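Local coordinates for ABC transporter, solute-binding protein (Staphylococcus aureus, PDB 6LKK) that binds glucose 6-phosphate and probably serves as the extracellular sensor of this sugar phosphate in a two-component signalling system, at residues 5-10 with 54-59; 33-38 with 135-140; 129-134 with 162-167; 177-182 with 198-203. One frame throughout, in Å; residues are numbered along the deposited sequence.

Contacts 1 and 2 form two neighbouring walls of the glucose 6-phosphate pocket, their centres about 10 Å apart. Contact 1 meets the sugar; contact 2 grips the phosphate with the starts of helices 36-45 and 138-151. Their segments alternate along the chain, so the pocket is assembled from distant parts of the sequence. Contacts 2 and 3 also interleave, centres about 14 Å apart, strand 129-132 running on into helix 138-151; S132 touches T137 and G140. Contact 4 comes last and lies away from the ligand, its centre about 17 Å from that of contact 3, yet its Y182 packs on A130, M165 and L167. Contacts 1, 3 and 4 share the mixed sheet; contact 2 joins through its two helices.

Contact 1. Residues 5-10 with 54-59; sequences VYSPYQ and VFMGGV. With G6P (6-O-phosphono-alpha-D-glucopyranose), chain B.
Y9 and G57 meet where two parallel strands, 5-7 and 54-56, give way to the loops that line the sugar site. CB of Y9 directs the ring toward residues 54-59, and CG, beside the backbone N (chi1 -72°), lays it against both ligand and G57, 3.7 Å from G6P O4. Next, CD1 lies 3.2 Å from G6P O4 and CE1 3.2 Å from G6P O3, while CD2 reaches M56 O and CE2 comes within 3.3 Å of G57 CA, where glycine, lacking a side chain, can sit so close. All these partners lie on one side of the ring plane. At the tip OH is hydrogen-bonded to D216 OD2, which also binds the ligand. G58, also with backbone angles suited to glycine, donates its N to G6P O3 at 2.9 Å, nearly straight at 173°. S7 ties the two backbones together: OG donates to M56 O (2.8 Å) and accepts from Y9 N, an ST turn. P8, rigid and apolar, lays CD against F55 CE1. Behind this, Y6 N to V54 O (2.8 Å) and M56 N to Y6 O (2.9 Å) join the strands. F55 and Y6 pack against helix 36-45, M56 and Y9 against helix 11-25 and strand 92-105, and strand 213-221 pairs with strand 54-56.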
loop_
_atom_site.group_PDB
_atom_site.type_symbol
_atom_site.label_atom_id
_atom_site.label_comp_id
_atom_site.label_asym_id
_atom_site.label_seq_id
_atom_site.Cartn_x
_atom_site.Cartn_y
_atom_site.Cartn_z
ATOM N N VAL A 5 13.070 10.093 -5.256
ATOM C CA VAL A 5 11.707 9.615 -5.066
ATOM C C VAL A 5 11.581 9.102 -3.637
ATOM O O VAL A 5 12.405 8.296 -3.189
ATOM C CB VAL A 5 11.361 8.505 -6.078
ATOM C CG1 VAL A 5 9.964 7.941 -5.825
ATOM C CG2 VAL A 5 11.483 9.023 -7.508
ATOM N N TYR A 6 10.561 9.572 -2.921
ATOM C CA TYR A 6 10.167 8.968 -1.653
ATOM C C TYR A 6 9.174 7.852 -1.944
ATOM O O TYR A 6 8.224 8.052 -2.705
ATOM C CB TYR A 6 9.508 9.980 -0.715
ATOM C CG TYR A 6 10.282 11.245 -0.422
ATOM C CD1 TYR A 6 10.222 12.334 -1.282
ATOM C CD2 TYR A 6 11.031 11.371 0.740
ATOM C CE1 TYR A 6 10.911 13.505 -1.004
ATOM C CE2 TYR A 6 11.724 12.535 1.025
ATOM C CZ TYR A 6 11.658 13.597 0.149
ATOM O OH TYR A 6 12.343 14.757 0.429
ATOM N N SER A 7 9.382 6.681 -1.341
ATOM C CA SER A 7 8.413 5.615 -1.570
ATOM C C SER A 7 8.406 4.568 -0.464
ATOM O O SER A 7 9.469 4.069 -0.073
ATOM C CB SER A 7 8.686 4.923 -2.903
ATOM O OG SER A 7 7.727 3.903 -3.127
ATOM N N PRO A 8 7.230 4.194 0.054
ATOM C CA PRO A 8 7.155 3.031 0.950
ATOM C C PRO A 8 7.185 1.695 0.230
ATOM O O PRO A 8 7.222 0.654 0.902
ATOM C CB PRO A 8 5.812 3.234 1.664
ATOM C CG PRO A 8 4.985 3.955 0.662
ATOM C CD PRO A 8 5.932 4.885 -0.046
ATOM N N TYR A 9 7.152 1.680 -1.102
ATOM C CA TYR A 9 7.232 0.423 -1.831
ATOM C C TYR A 9 8.558 -0.270 -1.554
ATOM O O TYR A 9 9.568 0.369 -1.250
ATOM C CB TYR A 9 7.105 0.642 -3.340
ATOM C CG TYR A 9 5.727 1.019 -3.831
ATOM C CD1 TYR A 9 4.641 0.186 -3.617
ATOM C CD2 TYR A 9 5.525 2.189 -4.547
ATOM C CE1 TYR A 9 3.381 0.525 -4.076
ATOM C CE2 TYR A 9 4.274 2.534 -5.011
ATOM C CZ TYR A 9 3.206 1.701 -4.776
ATOM O OH TYR A 9 1.958 2.043 -5.238
ATOM N N GLN A 10 8.551 -1.590 -1.684
ATOM C CA GLN A 10 9.789 -2.351 -1.657
ATOM C C GLN A 10 10.540 -2.170 -2.970
ATOM O O GLN A 10 9.947 -1.946 -4.028
ATOM C CB GLN A 10 9.503 -3.832 -1.408
ATOM C CG GLN A 10 8.935 -4.110 -0.027
ATOM C CD GLN A 10 9.899 -3.741 1.085
ATOM O OE1 GLN A 10 10.925 -4.391 1.275
ATOM N NE2 GLN A 10 9.574 -2.685 1.821
ATOM N N VAL A 54 9.464 13.556 -5.916
ATOM C CA VAL A 54 8.248 12.781 -6.143
ATOM C C VAL A 54 8.038 11.834 -4.972
ATOM O O VAL A 54 8.992 11.261 -4.439
ATOM C CB VAL A 54 8.315 12.000 -7.473
ATOM C CG1 VAL A 54 7.090 11.108 -7.644
ATOM C CG2 VAL A 54 8.431 12.960 -8.647
ATOM N N PHE A 55 6.779 11.679 -4.573
ATOM C CA PHE A 55 6.367 10.693 -3.581
ATOM C C PHE A 55 5.444 9.709 -4.283
ATOM O O PHE A 55 4.449 10.119 -4.885
ATOM C CB PHE A 55 5.652 11.366 -2.406
ATOM C CG PHE A 55 5.613 10.535 -1.156
ATOM C CD1 PHE A 55 4.924 9.335 -1.118
ATOM C CD2 PHE A 55 6.248 10.971 -0.006
ATOM C CE1 PHE A 55 4.886 8.579 0.039
ATOM C CE2 PHE A 55 6.210 10.221 1.151
ATOM C CZ PHE A 55 5.528 9.024 1.174
ATOM N N MET A 56 5.776 8.420 -4.226
ATOM C CA MET A 56 4.955 7.400 -4.871
ATOM C C MET A 56 4.721 6.247 -3.908
ATOM O O MET A 56 5.658 5.760 -3.267
ATOM C CB MET A 56 5.594 6.895 -6.171
ATOM C CG MET A 56 6.851 6.063 -6.000
ATOM S SD MET A 56 7.565 5.584 -7.593
ATOM C CE MET A 56 6.381 4.374 -8.179
ATOM N N GLY A 57 3.471 5.816 -3.811
ATOM C CA GLY A 57 3.085 4.763 -2.900
ATOM C C GLY A 57 2.372 5.308 -1.675
ATOM O O GLY A 57 2.471 6.487 -1.324
ATOM N N GLY A 58 1.638 4.425 -1.014
ATOM C CA GLY A 58 0.786 4.823 0.081
ATOM C C GLY A 58 -0.525 5.414 -0.408
ATOM O O GLY A 58 -0.679 5.808 -1.564
ATOM N N VAL A 59 -1.491 5.467 0.504
ATOM C CA VAL A 59 -2.809 6.011 0.196
ATOM C C VAL A 59 -2.745 7.522 0.374
ATOM O O VAL A 59 -3.359 8.089 1.284
ATOM C CB VAL A 59 -3.903 5.363 1.067
ATOM C CG1 VAL A 59 -4.090 3.911 0.657
ATOM C CG2 VAL A 59 -3.566 5.446 2.554
HETATM C C1 G6P B . 0.469 -0.080 1.607
HETATM C C2 G6P B . 0.370 0.546 0.194
HETATM C C3 G6P B . 1.631 0.519 -0.585
HETATM C C4 G6P B . 2.793 0.731 0.279
HETATM C C5 G6P B . 2.944 -0.463 1.214
HETATM C C6 G6P B . 4.030 -0.215 2.211
HETATM O O1 G6P B . -0.549 -1.019 1.788
HETATM O O2 G6P B . -0.650 -0.122 -0.568
HETATM O O3 G6P B . 1.582 1.608 -1.606
HETATM O O4 G6P B . 3.999 0.844 -0.517
HETATM O O5 G6P B . 1.714 -0.759 1.974
HETATM O O6 G6P B . 3.720 0.954 2.937
HETATM P P G6P B . 3.770 0.926 4.626
HETATM O O1P G6P B . 3.518 2.340 5.120
HETATM O O2P G6P B . 5.153 0.443 5.104
HETATM O O3P G6P B . 2.711 0.020 5.138
#

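Contact 2. Residues 33-38 with 135-140; sequences HGSTQV and NTTTTG. With G6P (6-O-phosphono-alpha-D-glucopyranose), chain B.
The flat group of this contact is the peptide carbonyl of T136, whose oxygen is approached by S35 and Q37. Q37 N donates to T136 O over 3.0 Å, lying above the carbonyl plane by 40°, and the CB atoms of S35 and Q37 crowd the same oxygen. Beside it, V38 CG2 runs alongside T136, touching its CB. T36, T138 and T139 suit the site because their short branched side chains place OG1 beside the helix N-H groups that face the phosphate. T36 OG1 (chi1 -61°) donates to G6P O1P at 2.7 Å, and a hydrogen bond of 2.8 Å links it to T138 OG1. O1P also accepts from T36 N and from T138 N (2.8 Å), so three bonds hold it. T139 N donates to G6P O3P at 3.0 Å; T139 OG1 donates to that same oxygen and accepts from the sugar hydroxyl O1. T137 is the N-cap, its OG1 accepting from G140 N and also hydrogen-bonded to N133 O. One water bridges S35 OG to T136 OG1, a second Q37 NE2 to T138 OG1. The phosphate therefore meets backbone N-H groups and hydroxyls at the first turns of helices 36-45 and 138-151, whose partial positive ends would be expected to stabilise its negative charge.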
loop_
_atom_site.group_PDB
_atom_site.type_symbol
_atom_site.label_atom_id
_atom_site.label_comp_id
_atom_site.label_asym_id
_atom_site.label_seq_id
_atom_site.Cartn_x
_atom_site.Cartn_y
_atom_site.Cartn_z
ATOM N N HIS A 33 13.449 5.064 1.025
ATOM C CA HIS A 33 12.493 4.073 1.498
ATOM C C HIS A 33 12.142 4.315 2.961
ATOM O O HIS A 33 12.932 4.874 3.727
ATOM C CB HIS A 33 13.052 2.656 1.342
ATOM C CG HIS A 33 13.133 2.182 -0.075
ATOM N ND1 HIS A 33 12.025 1.771 -0.786
ATOM C CD2 HIS A 33 14.189 2.033 -0.908
ATOM C CE1 HIS A 33 12.396 1.398 -1.998
ATOM N NE2 HIS A 33 13.705 1.546 -2.097
ATOM N N GLY A 34 10.947 3.878 3.342
ATOM C CA GLY A 34 10.506 3.969 4.720
ATOM C C GLY A 34 9.013 3.754 4.809
ATOM O O GLY A 34 8.307 3.684 3.800
ATOM N N SER A 35 8.538 3.634 6.046
ATOM C CA SER A 35 7.102 3.576 6.278
ATOM C C SER A 35 6.450 4.855 5.766
ATOM O O SER A 35 7.049 5.934 5.801
ATOM C CB SER A 35 6.808 3.387 7.765
ATOM O OG SER A 35 7.377 2.184 8.242
ATOM N N THR A 36 5.212 4.730 5.279
ATOM C CA THR A 36 4.553 5.847 4.606
ATOM C C THR A 36 4.575 7.108 5.463
ATOM O O THR A 36 5.023 8.170 5.019
ATOM C CB THR A 36 3.107 5.485 4.250
ATOM O OG1 THR A 36 3.081 4.355 3.365
ATOM C CG2 THR A 36 2.414 6.657 3.565
ATOM N N GLN A 37 4.080 7.011 6.698
ATOM C CA GLN A 37 3.955 8.206 7.524
ATOM C C GLN A 37 5.307 8.688 8.032
ATOM O O GLN A 37 5.477 9.887 8.284
ATOM C CB GLN A 37 3.006 7.939 8.688
ATOM C CG GLN A 37 1.559 7.747 8.261
ATOM C CD GLN A 37 1.016 8.945 7.509
ATOM O OE1 GLN A 37 1.229 10.090 7.909
ATOM N NE2 GLN A 37 0.326 8.688 6.406
ATOM N N VAL A 38 6.274 7.786 8.193
ATOM C CA VAL A 38 7.623 8.209 8.556
ATOM C C VAL A 38 8.236 9.032 7.432
ATOM O O VAL A 38 8.842 10.085 7.667
ATOM C CB VAL A 38 8.493 6.989 8.905
ATOM C CG1 VAL A 38 9.923 7.417 9.213
ATOM C CG2 VAL A 38 7.900 6.236 10.085
ATOM N N ASN A 135 0.076 3.739 13.326
ATOM C CA ASN A 135 0.404 5.155 13.424
ATOM C C ASN A 135 1.451 5.587 12.410
ATOM O O ASN A 135 1.549 6.784 12.119
ATOM C CB ASN A 135 0.901 5.479 14.836
ATOM C CG ASN A 135 -0.129 5.168 15.903
ATOM O OD1 ASN A 135 -1.109 5.893 16.067
ATOM N ND2 ASN A 135 0.090 4.085 16.641
ATOM N N THR A 136 2.228 4.649 11.865
ATOM C CA THR A 136 3.329 4.985 10.977
ATOM C C THR A 136 3.229 4.365 9.591
ATOM O O THR A 136 3.967 4.795 8.696
ATOM C CB THR A 136 4.669 4.558 11.595
ATOM O OG1 THR A 136 4.638 3.158 11.898
ATOM C CG2 THR A 136 4.954 5.352 12.860
ATOM N N THR A 137 2.357 3.381 9.379
ATOM C CA THR A 137 2.320 2.635 8.130
ATOM C C THR A 137 0.956 2.761 7.465
ATOM O O THR A 137 -0.073 2.895 8.135
ATOM C CB THR A 137 2.630 1.144 8.353
ATOM O OG1 THR A 137 1.581 0.538 9.119
ATOM C CG2 THR A 137 3.959 0.961 9.072
ATOM N N THR A 138 0.959 2.712 6.130
ATOM C CA THR A 138 -0.296 2.597 5.398
ATOM C C THR A 138 -0.979 1.272 5.703
ATOM O O THR A 138 -2.194 1.224 5.929
ATOM C CB THR A 138 -0.047 2.720 3.892
ATOM O OG1 THR A 138 0.310 4.064 3.563
ATOM C CG2 THR A 138 -1.294 2.327 3.086
ATOM N N THR A 139 -0.209 0.185 5.714
ATOM C CA THR A 139 -0.800 -1.147 5.790
ATOM C C THR A 139 -1.489 -1.371 7.130
ATOM O O THR A 139 -2.632 -1.834 7.175
ATOM C CB THR A 139 0.278 -2.202 5.545
ATOM O OG1 THR A 139 0.890 -1.960 4.273
ATOM C CG2 THR A 139 -0.322 -3.598 5.547
ATOM N N GLY A 140 -0.808 -1.057 8.233
ATOM C CA GLY A 140 -1.437 -1.202 9.536
ATOM C C GLY A 140 -2.666 -0.326 9.682
ATOM O O GLY A 140 -3.709 -0.774 10.165
HETATM C C1 G6P B . 0.469 -0.080 1.607
HETATM C C2 G6P B . 0.370 0.546 0.194
HETATM C C3 G6P B . 1.631 0.519 -0.585
HETATM C C4 G6P B . 2.793 0.731 0.279
HETATM C C5 G6P B . 2.944 -0.463 1.214
HETATM C C6 G6P B . 4.030 -0.215 2.211
HETATM O O1 G6P B . -0.549 -1.019 1.788
HETATM O O2 G6P B . -0.650 -0.122 -0.568
HETATM O O3 G6P B . 1.582 1.608 -1.606
HETATM O O4 G6P B . 3.999 0.844 -0.517
HETATM O O5 G6P B . 1.714 -0.759 1.974
HETATM O O6 G6P B . 3.720 0.954 2.937
HETATM P P G6P B . 3.770 0.926 4.626
HETATM O O1P G6P B . 3.518 2.340 5.120
HETATM O O2P G6P B . 5.153 0.443 5.104
HETATM O O3P G6P B . 2.711 0.020 5.138
HETATM O O HOH W 1 7.077 2.203 10.975
HETATM O O HOH W 2 -0.494 6.248 5.170
#

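Contact 3. Residues 129-134 with 162-167; sequences IAYSNP and NHAMQL
A beta-alpha-beta crossover underlies this contact: strand 129-132 leads through helices 138-151 and 154-161 to strand 165-167, which lies parallel beside it in the sheet of the solute-binding fold. Backbone bonds run alternately between them: M165 N to I129 O (2.7 Å), Y131 N to M165 O, L167 N to Y131 O (2.7 Å) and N133 N to L167 O. Neighbouring residues turn to opposite faces of the sheet, A130 and L167 on one, where L167 CD1 rests on A130 CB, and Y131 and Q166 on the other. Y131 takes the crowded position, with CG between its backbone N and carbonyl carbon (chi1 69°), and this brings the ring against the adjacent strand. Q166 CA stands over one ring face, 4.1 Å from the ring centroid, a CH-pi contact, while A164, small enough to fit, sets CB 3.7 Å from Y131 CD1. F160 meets the tyrosine edge-to-face, and M144 of helix 138-151 packs on it. The hydroxyl of Y131 binds a water that donates to A164 O. Q166, long and extended, passes obliquely across Y131, CB near CZ and CG near CE2, to bring NE2 within 3.6 Å of P134 CD; its amide plane is 76° from the ring plane. At its end NE2 donates to Y131 OH over 3.2 Å, with that oxygen near the amide plane.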
loop_
_atom_site.group_PDB
_atom_site.type_symbol
_atom_site.label_atom_id
_atom_site.label_comp_id
_atom_site.label_asym_id
_atom_site.label_seq_id
_atom_site.Cartn_x
_atom_site.Cartn_y
_atom_site.Cartn_z
ATOM N N ILE A 129 -0.090 -13.852 15.806
ATOM C CA ILE A 129 -0.491 -13.059 14.651
ATOM C C ILE A 129 0.247 -11.731 14.724
ATOM O O ILE A 129 0.450 -11.192 15.817
ATOM C CB ILE A 129 -2.016 -12.826 14.629
ATOM C CG1 ILE A 129 -2.768 -14.143 14.832
ATOM C CG2 ILE A 129 -2.436 -12.140 13.333
ATOM C CD1 ILE A 129 -2.443 -15.203 13.804
ATOM N N ALA A 130 0.637 -11.198 13.567
ATOM C CA ALA A 130 1.412 -9.967 13.511
ATOM C C ALA A 130 0.745 -8.936 12.609
ATOM O O ALA A 130 0.033 -9.276 11.661
ATOM C CB ALA A 130 2.838 -10.226 13.013
ATOM N N TYR A 131 0.989 -7.666 12.923
ATOM C CA TYR A 131 0.577 -6.549 12.083
ATOM C C TYR A 131 1.547 -5.403 12.322
ATOM O O TYR A 131 2.347 -5.433 13.260
ATOM C CB TYR A 131 -0.868 -6.123 12.367
ATOM C CG TYR A 131 -1.078 -5.476 13.719
ATOM C CD1 TYR A 131 -1.043 -6.228 14.886
ATOM C CD2 TYR A 131 -1.325 -4.114 13.826
ATOM C CE1 TYR A 131 -1.239 -5.639 16.121
ATOM C CE2 TYR A 131 -1.523 -3.518 15.055
ATOM C CZ TYR A 131 -1.480 -4.284 16.199
ATOM O OH TYR A 131 -1.679 -3.682 17.423
ATOM N N SER A 132 1.479 -4.389 11.464
ATOM C CA SER A 132 2.398 -3.264 11.552
ATOM C C SER A 132 1.719 -2.033 12.148
ATOM O O SER A 132 0.498 -1.869 12.095
ATOM C CB SER A 132 2.990 -2.930 10.178
ATOM O OG SER A 132 1.987 -2.741 9.200
ATOM N N ASN A 133 2.549 -1.163 12.719
ATOM C CA ASN A 133 2.129 0.020 13.462
ATOM C C ASN A 133 1.141 0.865 12.666
ATOM O O ASN A 133 1.518 1.445 11.640
ATOM C CB ASN A 133 3.355 0.860 13.818
ATOM C CG ASN A 133 3.034 1.984 14.783
ATOM O OD1 ASN A 133 1.873 2.329 14.990
ATOM N ND2 ASN A 133 4.071 2.567 15.374
ATOM N N PRO A 134 -0.118 0.984 13.105
ATOM C CA PRO A 134 -1.074 1.808 12.346
ATOM C C PRO A 134 -0.773 3.294 12.400
ATOM O O PRO A 134 -1.319 4.048 11.586
ATOM C CB PRO A 134 -2.421 1.489 13.006
ATOM C CG PRO A 134 -2.078 1.046 14.381
ATOM C CD PRO A 134 -0.738 0.369 14.292
ATOM N N ASN A 162 -5.357 -6.821 20.983
ATOM C CA ASN A 162 -5.024 -7.607 22.165
ATOM C C ASN A 162 -4.714 -9.058 21.829
ATOM O O ASN A 162 -4.218 -9.788 22.694
ATOM C CB ASN A 162 -6.172 -7.547 23.175
ATOM C CG ASN A 162 -6.344 -6.166 23.781
ATOM O OD1 ASN A 162 -5.373 -5.435 23.972
ATOM N ND2 ASN A 162 -7.586 -5.802 24.084
ATOM N N HIS A 163 -4.994 -9.488 20.600
ATOM C CA HIS A 163 -4.744 -10.849 20.153
ATOM C C HIS A 163 -3.458 -10.978 19.348
ATOM O O HIS A 163 -3.009 -12.102 19.103
ATOM C CB HIS A 163 -5.925 -11.328 19.298
ATOM C CG HIS A 163 -6.154 -12.807 19.339
ATOM N ND1 HIS A 163 -6.740 -13.440 20.414
ATOM C CD2 HIS A 163 -5.894 -13.774 18.427
ATOM C CE1 HIS A 163 -6.824 -14.736 20.165
ATOM N NE2 HIS A 163 -6.316 -14.964 18.967
ATOM N N ALA A 164 -2.850 -9.862 18.950
ATOM C CA ALA A 164 -1.803 -9.856 17.941
ATOM C C ALA A 164 -0.594 -9.068 18.427
ATOM O O ALA A 164 -0.652 -8.328 19.413
ATOM C CB ALA A 164 -2.321 -9.264 16.624
ATOM N N MET A 165 0.507 -9.231 17.698
ATOM C CA MET A 165 1.780 -8.592 18.004
ATOM C C MET A 165 2.027 -7.493 16.981
ATOM O O MET A 165 2.062 -7.762 15.775
ATOM C CB MET A 165 2.917 -9.613 17.977
ATOM C CG MET A 165 2.626 -10.881 18.760
ATOM S SD MET A 165 2.425 -10.575 20.522
ATOM C CE MET A 165 4.130 -10.661 21.068
ATOM N N GLN A 166 2.194 -6.264 17.457
ATOM C CA GLN A 166 2.452 -5.133 16.579
ATOM C C GLN A 166 3.943 -5.042 16.287
ATOM O O GLN A 166 4.768 -5.113 17.203
ATOM C CB GLN A 166 1.958 -3.829 17.202
ATOM C CG GLN A 166 2.099 -2.631 16.279
ATOM C CD GLN A 166 1.675 -1.332 16.929
ATOM O OE1 GLN A 166 2.482 -0.419 17.095
ATOM N NE2 GLN A 166 0.404 -1.240 17.293
ATOM N N LEU A 167 4.278 -4.887 15.010
ATOM C CA LEU A 167 5.648 -4.706 14.559
ATOM C C LEU A 167 5.804 -3.316 13.959
ATOM O O LEU A 167 4.837 -2.700 13.505
ATOM C CB LEU A 167 6.034 -5.767 13.522
ATOM C CG LEU A 167 5.711 -7.217 13.890
ATOM C CD1 LEU A 167 6.077 -8.149 12.745
ATOM C CD2 LEU A 167 6.436 -7.621 15.161
HETATM O O HOH W 3 -1.155 -5.098 19.661
#

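Contact 4. Residues 177-182 with 198-203; sequences VAKGKY and KGYPVS
No hydrogen bond joins A178 to Y200, P201 and V202; what is unusual is that each segment holds the positive-phi glycine of a Schellman motif ending its own helix. G180 ends helix 170-178 and G199 ends helix 189-197, glycine suiting both places because a side chain would press on the preceding carbonyl oxygen. The contact itself is apolar, centred on A178. With a methyl alone, A178 can slip close: its CB lies 3.8 Å from Y200 CB and 3.7 Å from V202 CG2. CG2 of V202 is the branch beside the backbone N, and this sets it against A178. Y200 has CG beside its backbone N (chi1 -71°), which carries the ring along the helix end; W195 meets it edge-to-face. K179 CG touches Y200 CE2 more loosely at 4.3 Å, its amine forming a salt bridge with E175. P201, the centre of an inverse gamma turn with a weak V202 N to Y200 O bond, turns the chain into strand 202-205, which continues against strand 92-105. The helix-end carbonyl oxygen A178 O lies at the edge of the Y200 ring, near its plane, 3.6 Å from CD2, and P201 CD also comes within 3.7 Å of A178 O.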
loop_
_atom_site.group_PDB
_atom_site.type_symbol
_atom_site.label_atom_id
_atom_site.label_comp_id
_atom_site.label_asym_id
_atom_site.label_seq_id
_atom_site.Cartn_x
_atom_site.Cartn_y
_atom_site.Cartn_z
ATOM N N VAL A 177 6.116 -13.989 9.020
ATOM C CA VAL A 177 5.136 -15.022 8.693
ATOM C C VAL A 177 5.750 -16.039 7.743
ATOM O O VAL A 177 5.658 -17.254 7.962
ATOM C CB VAL A 177 3.862 -14.394 8.096
ATOM C CG1 VAL A 177 2.926 -15.475 7.571
ATOM C CG2 VAL A 177 3.141 -13.558 9.138
ATOM N N ALA A 178 6.387 -15.559 6.674
ATOM C CA ALA A 178 6.970 -16.461 5.684
ATOM C C ALA A 178 8.027 -17.362 6.306
ATOM O O ALA A 178 8.156 -18.530 5.925
ATOM C CB ALA A 178 7.568 -15.656 4.531
ATOM N N LYS A 179 8.794 -16.839 7.260
ATOM C CA LYS A 179 9.869 -17.592 7.893
ATOM C C LYS A 179 9.407 -18.402 9.099
ATOM O O LYS A 179 10.238 -19.043 9.752
ATOM C CB LYS A 179 10.996 -16.641 8.307
ATOM C CG LYS A 179 11.772 -16.080 7.127
ATOM C CD LYS A 179 12.883 -15.152 7.574
ATOM C CE LYS A 179 13.676 -14.631 6.389
ATOM N NZ LYS A 179 14.784 -13.737 6.814
ATOM N N GLY A 180 8.115 -18.391 9.411
ATOM C CA GLY A 180 7.572 -19.268 10.425
ATOM C C GLY A 180 7.604 -18.739 11.838
ATOM O O GLY A 180 7.430 -19.524 12.776
ATOM N N LYS A 181 7.824 -17.438 12.027
ATOM C CA LYS A 181 7.785 -16.877 13.372
ATOM C C LYS A 181 6.360 -16.585 13.818
ATOM O O LYS A 181 6.085 -16.565 15.023
ATOM C CB LYS A 181 8.633 -15.605 13.438
ATOM C CG LYS A 181 8.724 -15.006 14.834
ATOM C CD LYS A 181 9.594 -13.763 14.856
ATOM C CE LYS A 181 9.721 -13.213 16.265
ATOM N NZ LYS A 181 10.497 -11.945 16.307
ATOM N N TYR A 182 5.450 -16.358 12.872
ATOM C CA TYR A 182 4.047 -16.134 13.171
ATOM C C TYR A 182 3.193 -17.015 12.272
ATOM O O TYR A 182 3.580 -17.342 11.147
ATOM C CB TYR A 182 3.647 -14.665 12.975
ATOM C CG TYR A 182 4.364 -13.703 13.892
ATOM C CD1 TYR A 182 4.006 -13.588 15.229
ATOM C CD2 TYR A 182 5.395 -12.906 13.418
ATOM C CE1 TYR A 182 4.662 -12.706 16.068
ATOM C CE2 TYR A 182 6.056 -12.024 14.251
ATOM C CZ TYR A 182 5.685 -11.928 15.573
ATOM O OH TYR A 182 6.341 -11.049 16.405
ATOM N N LYS A 198 8.919 -16.563 -3.994
ATOM C CA LYS A 198 10.224 -17.079 -3.596
ATOM C C LYS A 198 10.133 -18.471 -2.981
ATOM O O LYS A 198 11.143 -18.987 -2.492
ATOM C CB LYS A 198 10.900 -16.119 -2.610
ATOM C CG LYS A 198 11.382 -14.811 -3.235
ATOM C CD LYS A 198 12.195 -13.970 -2.249
ATOM C CE LYS A 198 11.346 -13.458 -1.091
ATOM N NZ LYS A 198 12.127 -12.630 -0.126
ATOM N N GLY A 199 8.952 -19.086 -2.994
ATOM C CA GLY A 199 8.793 -20.446 -2.529
ATOM C C GLY A 199 8.470 -20.599 -1.062
ATOM O O GLY A 199 8.406 -21.738 -0.578
ATOM N N TYR A 200 8.252 -19.507 -0.340
ATOM C CA TYR A 200 7.960 -19.616 1.076
ATOM C C TYR A 200 6.537 -20.135 1.279
ATOM O O TYR A 200 5.668 -19.932 0.425
ATOM C CB TYR A 200 8.141 -18.270 1.766
ATOM C CG TYR A 200 9.589 -17.862 1.865
ATOM C CD1 TYR A 200 10.233 -17.259 0.794
ATOM C CD2 TYR A 200 10.319 -18.097 3.025
ATOM C CE1 TYR A 200 11.560 -16.893 0.876
ATOM C CE2 TYR A 200 11.649 -17.731 3.114
ATOM C CZ TYR A 200 12.263 -17.130 2.036
ATOM O OH TYR A 200 13.587 -16.762 2.112
ATOM N N PRO A 201 6.280 -20.832 2.392
ATOM C CA PRO A 201 4.943 -21.405 2.661
ATOM C C PRO A 201 3.945 -20.339 3.108
ATOM O O PRO A 201 3.577 -20.216 4.272
ATOM C CB PRO A 201 5.236 -22.425 3.764
ATOM C CG PRO A 201 6.411 -21.857 4.485
ATOM C CD PRO A 201 7.251 -21.181 3.445
ATOM N N VAL A 202 3.494 -19.553 2.131
ATOM C CA VAL A 202 2.646 -18.387 2.354
ATOM C C VAL A 202 1.349 -18.572 1.580
ATOM O O VAL A 202 1.372 -18.829 0.369
ATOM C CB VAL A 202 3.351 -17.086 1.921
ATOM C CG1 VAL A 202 2.374 -15.909 1.896
ATOM C CG2 VAL A 202 4.512 -16.778 2.853
ATOM N N SER A 203 0.225 -18.432 2.278
ATOM C CA SER A 203 -1.093 -18.377 1.663
ATOM C C SER A 203 -1.637 -16.959 1.764
ATOM O O SER A 203 -1.486 -16.295 2.795
ATOM C CB SER A 203 -2.065 -19.353 2.334
ATOM O OG SER A 203 -1.716 -20.697 2.054
#